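Local atomic coordinates of putative Nitroreductase (Anabaena variabilis ATCC 29413, PDB entry 3EO7), a protein that binds flavin mononucleotide and probably works as an FMN-dependent oxidoreductase. Residues T17-E22 with W175-R180; G482-D487 with E499-I504; P123-Y128 with I136-S141. All blocks are in the same frame, centred on the assembly; numbering follows the deposited sequence.

The three contacts illustrate how chemistry follows place in a fold. Contact 2 is the buried one: a phenylalanine packs on strand 500-508 of the mixed sheet, whose Tyr503 lies beside the flavin, and ordered waters join what the backbones leave apart. Contact 1, partly buried, ties the N-terminal loop to the segment between helices 170-177 and 181-202 through one arginine, a charged group spent on carbonyls and a ring. These two touch: Lys18 forms a salt bridge with Asp487, NZ to OD1 at 2.7 Å. Contact 3, its centre about 37 and 39 Å from those of contacts 1 and 2, is a partly exposed hairpin of the seven-stranded antiparallel sheet, held by backbone bonds and aromatic stacking.

Contact 1. Residues T17-E22 with W175-R180; sequences TKYDPE and WRYEDR
A cation-pi stack reinforced by carbonyl hydrogen bonds joins the loop after helix 9-16 to the short 3-10 segment that follows helix 170-177. Arg180 carries nearly all of it. Its guanidinium lies flat on the Tyr19 ring, the planes only 9° apart and CZ 3.9 Å from the ring centroid. The edge of the same group is given to the loop backbone. NH2 donates almost straight to Lys18 O at 2.9 Å, with that oxygen in the guanidinium plane, while NE reaches Thr17 O, also at 2.9 Å, along a more bent path from above the carbonyl plane. An extended chain from CG to NE delivers the group, and on the way CD passes 3.4 Å from Tyr19 OH. Nearer the backbone, Thr17 CB packs against Arg180 CG at 3.8 Å; Thr17 OG1 is hydrogen-bonded to Tyr13 O and Arg183 NE. A leucine in place of Arg180 would probably leave both carbonyls without their donors and the Tyr19 ring without its cation and less firmly placed. Two carbonyl dipoles and a ring face all meet one cation, so face and edge work together: the stack probably sets the plane, and the in-plane hydrogen bonds its rotation.

Contact 2. Residues G482-D487 with E499-I504; sequences GGFFDD and EAVIYI. With FMN (flavin mononucleotide), chain B; PGR (R-1,2-propanediol), chain R.
Phe484 lays its ring over Val501, whose CG1 methyl sits over one face, 4.0 Å from the centroid, in a CH-pi contact. This is part of the FMN-binding nitroreductase fold: the loop after strand 477-481 leads into helix 486-493, and the chain returns as strand 500-508, which pairs with strand 477-481. Ile504 CD1 packs obliquely against Phe484 CB and CG, both at 3.6 Å, while the backbone O of Ile502 lies at the ring edge. With CG placed between the backbone N and the carbonyl carbon (chi1 47°), the phenyl group is directed at Val501 and Ile504 of the strand. Phe436 and Thr438 of strand 433-439 also touch Val501, which places the pair in the interior.

No direct hydrogen bond crosses between the two segments; ordered waters do that work. One water bridges Asp486 OD2 and Val501 O, 2.6 Å from the latter. A second lies within hydrogen-bonding distance of Asp486 O and accepts from Val501 N. Asp486 OD2 also forms a salt bridge with Arg183, so its charge is likely to be well compensated in this buried place.

Further along, the strand carries a classic beta bulge, with Ile502 and Tyr503 both facing His437. The Tyr503 ring reaches the flavin, CE1 lying 3.7 Å from FMN C7M, and its hydroxyl is hydrogen-bonded to His191. Both segments thus contribute to the FMN pocket, the loop through its first residue. The flavin would crowd any side chain at Gly482; the backbone N of Gly482 donates to FMN N5 at 3.1 Å, with an N-H...N5 angle of 139°.

Contact 3. Residues P123-Y128 with I136-S141; sequences PGLYNY and IHYWES
The register slips by one residue where Tyr138 and Trp139 both face Leu125, a classic beta bulge in an antiparallel hairpin. The hairpin, strands 124-129 and 134-139, lies in the seven-stranded sheet, between strands 109-115 and 47-50. Before the slip, Asn127 and Ile136 form a regular hydrogen-bonded pair, N to O in both directions at 3.0 Å. Beyond it, Leu125 N donates to Trp139 O, whereas the bond from Tyr138 N back to Leu125 O is weak.

Packing around the bulge is led by Tyr138, whose CG lies between its backbone N and carbonyl carbon (chi1 69°), which swings the ring across the neighbouring strand until Leu125 CB lies over one face, 3.9 Å from the centroid. Asn127 N approaches the edge of that ring, and the Tyr138 hydroxyl is hydrogen-bonded to Leu222 O. Beside it, Leu125 and Trp139 run the same way, CD1 against CB at 3.7 Å. At Gly124, whose phi is positive, a side chain would clash with Trp139 O and with the preceding carbonyl.

On the other face of the sheet, Tyr126 and His137, a non-hydrogen-bonded pair, make an offset stack, with centroids 4.0 Å apart and planes at 3°. Tyr126 CZ meets His137 CD2 at 3.3 Å, and the tyrosine hydroxyl bonds to Ser122 O. The imidazole is gripped at its edge as well, which is likely to keep it from turning out of the stack: His137 NE2 donates to Pro123 O at 2.8 Å, the oxygen close to the ring plane but the donor 40° above the carbonyl plane.

Contact 1. Residues T17-E22 with W175-R180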
# COMPACT_ATOMS: atom_id res chain seq x y z
N THR A 17 19.64 3.85 0.36
CA THR A 17 18.54 4.42 1.13
C THR A 17 18.32 3.77 2.50
O THR A 17 17.37 4.09 3.21
CB THR A 17 17.24 4.41 0.30
OG1 THR A 17 16.97 3.10 -0.21
CG2 THR A 17 17.37 5.41 -0.87
N LYS A 18 19.22 2.86 2.86
CA LYS A 18 19.18 2.23 4.18
C LYS A 18 19.56 3.29 5.20
O LYS A 18 20.16 4.31 4.85
CB LYS A 18 20.26 1.13 4.24
CG LYS A 18 20.03 -0.05 3.29
CD LYS A 18 21.02 -1.16 3.47
CE LYS A 18 20.62 -2.38 2.66
NZ LYS A 18 21.67 -3.48 2.68
N TYR A 19 19.25 3.03 6.47
CA TYR A 19 19.81 3.82 7.56
C TYR A 19 20.86 2.93 8.20
O TYR A 19 20.66 1.72 8.33
CB TYR A 19 18.78 4.19 8.61
CG TYR A 19 17.79 5.21 8.16
CD1 TYR A 19 18.08 6.58 8.22
CD2 TYR A 19 16.55 4.82 7.68
CE1 TYR A 19 17.12 7.52 7.81
CE2 TYR A 19 15.62 5.75 7.26
CZ TYR A 19 15.90 7.08 7.35
OH TYR A 19 14.91 7.94 6.89
N ASP A 20 21.98 3.56 8.56
CA ASP A 20 23.12 2.91 9.17
C ASP A 20 23.39 3.60 10.53
O ASP A 20 23.53 4.82 10.60
CB ASP A 20 24.30 3.11 8.23
CG ASP A 20 25.63 2.63 8.80
OD1 ASP A 20 25.72 2.13 9.94
OD2 ASP A 20 26.61 2.78 8.04
N PRO A 21 23.45 2.81 11.61
CA PRO A 21 23.67 3.47 12.89
C PRO A 21 24.98 4.27 12.90
O PRO A 21 25.06 5.25 13.59
CB PRO A 21 23.75 2.31 13.89
CG PRO A 21 23.17 1.14 13.21
CD PRO A 21 23.33 1.35 11.75
N GLU A 22 25.96 3.86 12.11
CA GLU A 22 27.25 4.57 12.10
C GLU A 22 27.18 5.94 11.45
O GLU A 22 27.99 6.82 11.74
CB GLU A 22 28.31 3.70 11.44
CG GLU A 22 28.69 2.46 12.28
N TRP A 175 10.50 15.91 -0.22
CA TRP A 175 10.69 17.13 0.58
C TRP A 175 11.23 16.73 1.94
O TRP A 175 12.13 17.38 2.46
CB TRP A 175 9.39 17.93 0.65
CG TRP A 175 9.44 19.03 1.68
CD1 TRP A 175 10.03 20.23 1.55
CD2 TRP A 175 8.94 18.97 3.02
NE1 TRP A 175 9.92 20.95 2.72
CE2 TRP A 175 9.25 20.19 3.64
CE3 TRP A 175 8.24 18.01 3.74
CZ2 TRP A 175 8.87 20.48 4.94
CZ3 TRP A 175 7.87 18.29 5.04
CH2 TRP A 175 8.17 19.50 5.62
N ARG A 176 10.71 15.64 2.50
CA ARG A 176 11.21 15.15 3.78
C ARG A 176 12.27 14.06 3.68
O ARG A 176 13.30 14.13 4.36
CB ARG A 176 10.06 14.61 4.63
CG ARG A 176 10.60 14.00 5.95
CD ARG A 176 9.53 13.77 6.95
NE ARG A 176 10.07 13.00 8.08
CZ ARG A 176 9.41 12.76 9.21
NH1 ARG A 176 8.19 13.26 9.42
NH2 ARG A 176 9.99 12.01 10.15
N TYR A 177 12.03 13.06 2.84
CA TYR A 177 12.86 11.83 2.82
C TYR A 177 13.95 11.78 1.76
O TYR A 177 14.75 10.84 1.71
CB TYR A 177 11.94 10.62 2.67
CG TYR A 177 10.98 10.46 3.84
CD1 TYR A 177 11.43 10.05 5.09
CD2 TYR A 177 9.62 10.69 3.68
CE1 TYR A 177 10.55 9.93 6.16
CE2 TYR A 177 8.75 10.56 4.74
CZ TYR A 177 9.22 10.18 5.96
OH TYR A 177 8.31 10.06 6.99
N GLU A 178 14.00 12.82 0.94
CA GLU A 178 14.97 12.89 -0.14
C GLU A 178 14.91 11.59 -0.94
O GLU A 178 13.80 11.14 -1.25
CB GLU A 178 16.34 13.22 0.42
CG GLU A 178 16.34 14.60 1.13
CD GLU A 178 17.74 15.04 1.62
OE1 GLU A 178 18.32 14.38 2.48
OE2 GLU A 178 18.20 16.09 1.15
N ASP A 179 16.05 10.98 -1.29
CA ASP A 179 16.00 9.79 -2.14
C ASP A 179 15.27 8.60 -1.50
O ASP A 179 14.72 7.76 -2.21
CB ASP A 179 17.38 9.37 -2.60
CG ASP A 179 18.02 10.34 -3.57
OD1 ASP A 179 17.30 10.98 -4.38
OD2 ASP A 179 19.25 10.45 -3.48
N ARG A 180 15.24 8.54 -0.16
CA ARG A 180 14.53 7.45 0.54
C ARG A 180 13.03 7.51 0.31
O ARG A 180 12.31 6.57 0.62
CB ARG A 180 14.79 7.52 2.05
CG ARG A 180 16.25 7.42 2.44
CD ARG A 180 16.39 7.13 3.92
NE ARG A 180 17.77 6.79 4.30
CZ ARG A 180 18.69 7.65 4.69
NH1 ARG A 180 18.45 8.95 4.76
NH2 ARG A 180 19.90 7.20 5.03

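Contact 2. Residues G482-D487 with E499-I504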
# COMPACT_ATOMS: atom_id res chain seq x y z
N GLY A 482 8.43 3.29 8.66
CA GLY A 482 9.07 3.29 7.34
C GLY A 482 10.58 3.27 7.35
O GLY A 482 11.21 2.75 6.42
N GLY A 483 11.15 3.84 8.39
CA GLY A 483 12.59 3.97 8.56
C GLY A 483 13.11 3.08 9.67
O GLY A 483 12.57 3.05 10.78
N PHE A 484 14.19 2.37 9.39
CA PHE A 484 14.75 1.41 10.33
C PHE A 484 16.20 1.12 9.97
O PHE A 484 16.66 1.50 8.88
CB PHE A 484 13.89 0.12 10.31
CG PHE A 484 13.57 -0.36 8.92
CD1 PHE A 484 14.48 -1.14 8.22
CD2 PHE A 484 12.38 0.03 8.29
CE1 PHE A 484 14.20 -1.54 6.90
CE2 PHE A 484 12.10 -0.38 6.98
CZ PHE A 484 13.02 -1.15 6.29
N PHE A 485 16.94 0.49 10.88
CA PHE A 485 18.32 0.13 10.60
C PHE A 485 18.33 -1.17 9.81
O PHE A 485 18.45 -2.26 10.38
CB PHE A 485 19.13 0.06 11.89
CG PHE A 485 19.36 1.42 12.51
CD1 PHE A 485 19.94 2.45 11.79
CD2 PHE A 485 19.06 1.64 13.86
CE1 PHE A 485 20.16 3.69 12.37
CE2 PHE A 485 19.29 2.88 14.45
CZ PHE A 485 19.82 3.90 13.71
N ASP A 486 18.27 -1.02 8.48
CA ASP A 486 18.08 -2.14 7.57
C ASP A 486 18.92 -3.38 7.86
O ASP A 486 18.38 -4.46 8.05
CB ASP A 486 18.37 -1.69 6.13
CG ASP A 486 17.40 -0.59 5.64
OD1 ASP A 486 17.43 0.51 6.25
OD2 ASP A 486 16.66 -0.85 4.65
N ASP A 487 20.23 -3.22 7.84
CA ASP A 487 21.12 -4.38 7.95
C ASP A 487 21.10 -4.99 9.33
O ASP A 487 21.24 -6.21 9.47
CB ASP A 487 22.56 -4.02 7.55
CG ASP A 487 22.71 -3.71 6.05
OD1 ASP A 487 21.90 -4.21 5.25
OD2 ASP A 487 23.63 -2.96 5.72
N GLU A 499 17.09 -11.98 2.91
CA GLU A 499 15.84 -11.24 3.03
C GLU A 499 16.10 -9.80 3.43
O GLU A 499 16.56 -9.54 4.54
CB GLU A 499 14.92 -11.90 4.03
CG GLU A 499 14.52 -13.32 3.72
CD GLU A 499 13.57 -13.46 2.55
OE1 GLU A 499 12.74 -12.53 2.28
OE2 GLU A 499 13.61 -14.54 1.92
N ALA A 500 15.80 -8.87 2.52
CA ALA A 500 15.88 -7.44 2.81
C ALA A 500 14.56 -7.03 3.45
O ALA A 500 13.51 -7.31 2.92
CB ALA A 500 16.10 -6.65 1.56
N VAL A 501 14.62 -6.35 4.59
CA VAL A 501 13.42 -5.84 5.24
C VAL A 501 12.89 -4.67 4.40
O VAL A 501 13.66 -3.73 4.07
CB VAL A 501 13.69 -5.38 6.69
CG1 VAL A 501 12.48 -4.67 7.26
CG2 VAL A 501 14.11 -6.58 7.58
N ILE A 502 11.61 -4.76 4.05
CA ILE A 502 10.89 -3.76 3.24
C ILE A 502 10.01 -2.86 4.10
O ILE A 502 9.89 -1.67 3.85
CB ILE A 502 9.96 -4.51 2.21
CG1 ILE A 502 10.80 -5.41 1.30
CG2 ILE A 502 9.12 -3.55 1.39
CD1 ILE A 502 11.90 -4.66 0.64
N TYR A 503 9.36 -3.42 5.12
CA TYR A 503 8.42 -2.65 5.91
C TYR A 503 8.25 -3.28 7.27
O TYR A 503 8.48 -4.47 7.43
CB TYR A 503 7.08 -2.58 5.16
CG TYR A 503 6.02 -1.63 5.65
CD1 TYR A 503 6.35 -0.37 6.17
CD2 TYR A 503 4.67 -1.96 5.54
CE1 TYR A 503 5.38 0.51 6.61
CE2 TYR A 503 3.67 -1.07 5.96
CZ TYR A 503 4.03 0.16 6.47
OH TYR A 503 3.12 1.05 6.88
N ILE A 504 7.85 -2.44 8.23
CA ILE A 504 7.59 -2.82 9.61
C ILE A 504 6.21 -2.31 10.01
O ILE A 504 5.84 -1.18 9.70
CB ILE A 504 8.64 -2.20 10.56
CG1 ILE A 504 10.02 -2.73 10.19
CG2 ILE A 504 8.27 -2.38 12.04
CD1 ILE A 504 11.18 -2.09 11.00
N1 FMN B . 4.32 6.71 12.27
C2 FMN B . 5.34 6.80 13.20
O2 FMN B . 5.13 7.26 14.32
N3 FMN B . 6.63 6.42 12.94
C4 FMN B . 7.01 5.96 11.72
O4 FMN B . 8.15 5.46 11.60
C4A FMN B . 6.02 5.84 10.75
N5 FMN B . 6.34 5.43 9.47
C5A FMN B . 5.32 5.23 8.52
C6 FMN B . 5.60 4.70 7.26
C7 FMN B . 4.59 4.52 6.31
C7M FMN B . 4.91 3.83 4.98
C8 FMN B . 3.28 4.87 6.62
C8M FMN B . 2.12 4.52 5.71
C9 FMN B . 2.97 5.39 7.89
C9A FMN B . 4.00 5.57 8.84
N10 FMN B . 3.70 6.10 10.09
C10 FMN B . 4.69 6.22 11.03
C1' FMN B . 2.35 6.71 10.39
C2' FMN B . 2.16 8.08 9.78
O2' FMN B . 2.83 9.08 10.58
C3' FMN B . 0.67 8.38 9.66
O3' FMN B . 0.07 7.49 8.71
C4' FMN B . 0.34 9.84 9.33
O4' FMN B . 0.81 10.73 10.39
C5' FMN B . -1.16 10.02 9.13
O5' FMN B . -1.89 9.63 10.27
P FMN B . -2.99 8.50 10.21
O1P FMN B . -2.30 7.19 9.85
O2P FMN B . -3.58 8.47 11.62
O3P FMN B . -4.04 8.86 9.20
C1 PGR R . 20.77 -7.40 5.19
C2 PGR R . 21.74 -8.36 5.88
C3 PGR R . 23.16 -8.16 5.37
O1 PGR R . 19.89 -8.13 4.32
O2 PGR R . 21.79 -8.18 7.31
O HOH W 1 16.29 -3.50 4.10
O HOH W 2 17.18 -6.12 6.08

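Contact 3. Residues P123-Y128 with I136-S141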
# COMPACT_ATOMS: atom_id res chain seq x y z
N PRO A 123 -16.94 10.69 -20.78
CA PRO A 123 -15.61 10.14 -20.94
C PRO A 123 -14.51 11.09 -20.56
O PRO A 123 -14.72 12.32 -20.52
CB PRO A 123 -15.52 9.92 -22.46
CG PRO A 123 -16.47 10.85 -23.05
CD PRO A 123 -17.61 10.92 -22.07
N GLY A 124 -13.33 10.54 -20.29
CA GLY A 124 -12.17 11.35 -20.06
C GLY A 124 -11.53 11.18 -18.70
O GLY A 124 -11.61 10.11 -18.09
N LEU A 125 -10.90 12.26 -18.26
CA LEU A 125 -10.07 12.28 -17.08
C LEU A 125 -10.64 13.10 -15.94
O LEU A 125 -11.08 14.23 -16.11
CB LEU A 125 -8.68 12.85 -17.44
CG LEU A 125 -8.04 12.23 -18.68
CD1 LEU A 125 -6.76 13.06 -19.04
CD2 LEU A 125 -7.79 10.72 -18.50
N TYR A 126 -10.60 12.50 -14.76
CA TYR A 126 -11.08 13.12 -13.53
C TYR A 126 -10.02 13.00 -12.42
O TYR A 126 -9.42 11.94 -12.23
CB TYR A 126 -12.35 12.43 -13.02
CG TYR A 126 -13.52 12.41 -13.98
CD1 TYR A 126 -13.56 11.53 -15.07
CD2 TYR A 126 -14.61 13.23 -13.77
CE1 TYR A 126 -14.63 11.50 -15.92
CE2 TYR A 126 -15.70 13.19 -14.62
CZ TYR A 126 -15.70 12.34 -15.69
OH TYR A 126 -16.79 12.37 -16.52
N ASN A 127 -9.78 14.10 -11.71
CA ASN A 127 -8.91 14.08 -10.55
C ASN A 127 -9.79 14.08 -9.29
O ASN A 127 -10.71 14.89 -9.17
CB ASN A 127 -7.98 15.29 -10.53
CG ASN A 127 -7.12 15.32 -9.29
OD1 ASN A 127 -7.38 16.11 -8.40
ND2 ASN A 127 -6.13 14.41 -9.19
N TYR A 128 -9.47 13.21 -8.36
CA TYR A 128 -10.17 13.16 -7.08
C TYR A 128 -9.64 14.25 -6.12
O TYR A 128 -8.48 14.27 -5.76
CB TYR A 128 -10.08 11.76 -6.42
CG TYR A 128 -10.80 11.76 -5.08
CD1 TYR A 128 -12.18 12.02 -5.01
CD2 TYR A 128 -10.10 11.56 -3.89
CE1 TYR A 128 -12.83 12.11 -3.77
CE2 TYR A 128 -10.76 11.59 -2.65
CZ TYR A 128 -12.11 11.88 -2.60
OH TYR A 128 -12.69 11.93 -1.37
N ILE A 136 -12.80 16.56 -10.42
CA ILE A 136 -12.68 17.62 -11.41
C ILE A 136 -12.45 16.93 -12.74
O ILE A 136 -11.46 16.21 -12.92
CB ILE A 136 -11.56 18.60 -11.12
CG1 ILE A 136 -11.83 19.30 -9.78
CG2 ILE A 136 -11.44 19.61 -12.28
CD1 ILE A 136 -10.66 20.08 -9.25
N HIS A 137 -13.41 17.12 -13.64
CA HIS A 137 -13.37 16.55 -14.98
C HIS A 137 -12.53 17.50 -15.80
O HIS A 137 -13.02 18.47 -16.35
CB HIS A 137 -14.78 16.41 -15.49
CG HIS A 137 -14.91 15.63 -16.76
ND1 HIS A 137 -16.01 15.74 -17.59
CD2 HIS A 137 -14.10 14.72 -17.34
CE1 HIS A 137 -15.88 14.90 -18.60
NE2 HIS A 137 -14.72 14.29 -18.49
N TYR A 138 -11.24 17.22 -15.87
CA TYR A 138 -10.34 18.15 -16.52
C TYR A 138 -10.07 17.88 -17.97
O TYR A 138 -9.41 18.68 -18.61
CB TYR A 138 -9.04 18.29 -15.75
CG TYR A 138 -8.12 17.10 -15.73
CD1 TYR A 138 -8.23 16.14 -14.74
CD2 TYR A 138 -7.06 17.01 -16.62
CE1 TYR A 138 -7.34 15.05 -14.69
CE2 TYR A 138 -6.17 15.92 -16.60
CZ TYR A 138 -6.32 14.94 -15.61
OH TYR A 138 -5.43 13.87 -15.52
N TRP A 139 -10.55 16.75 -18.49
CA TRP A 139 -10.34 16.44 -19.91
C TRP A 139 -11.49 15.59 -20.38
O TRP A 139 -11.77 14.56 -19.79
CB TRP A 139 -9.01 15.73 -20.13
CG TRP A 139 -8.72 15.49 -21.56
CD1 TRP A 139 -8.78 14.32 -22.23
CD2 TRP A 139 -8.38 16.49 -22.52
NE1 TRP A 139 -8.46 14.51 -23.54
CE2 TRP A 139 -8.21 15.84 -23.75
CE3 TRP A 139 -8.17 17.87 -22.45
CZ2 TRP A 139 -7.84 16.52 -24.91
CZ3 TRP A 139 -7.81 18.55 -23.60
CH2 TRP A 139 -7.65 17.87 -24.82
N GLU A 140 -12.23 16.09 -21.36
CA GLU A 140 -13.32 15.30 -21.92
C GLU A 140 -12.98 14.90 -23.35
O GLU A 140 -13.00 15.74 -24.27
CB GLU A 140 -14.66 16.02 -21.88
CG GLU A 140 -15.76 15.06 -22.41
CD GLU A 140 -17.18 15.57 -22.21
OE1 GLU A 140 -17.39 16.58 -21.48
OE2 GLU A 140 -18.08 14.93 -22.81
N SER A 141 -12.64 13.65 -23.54
CA SER A 141 -12.39 13.05 -24.83
C SER A 141 -12.37 11.54 -24.59
O SER A 141 -12.31 11.09 -23.45
CB SER A 141 -11.06 13.50 -25.46
OG SER A 141 -9.97 12.78 -24.90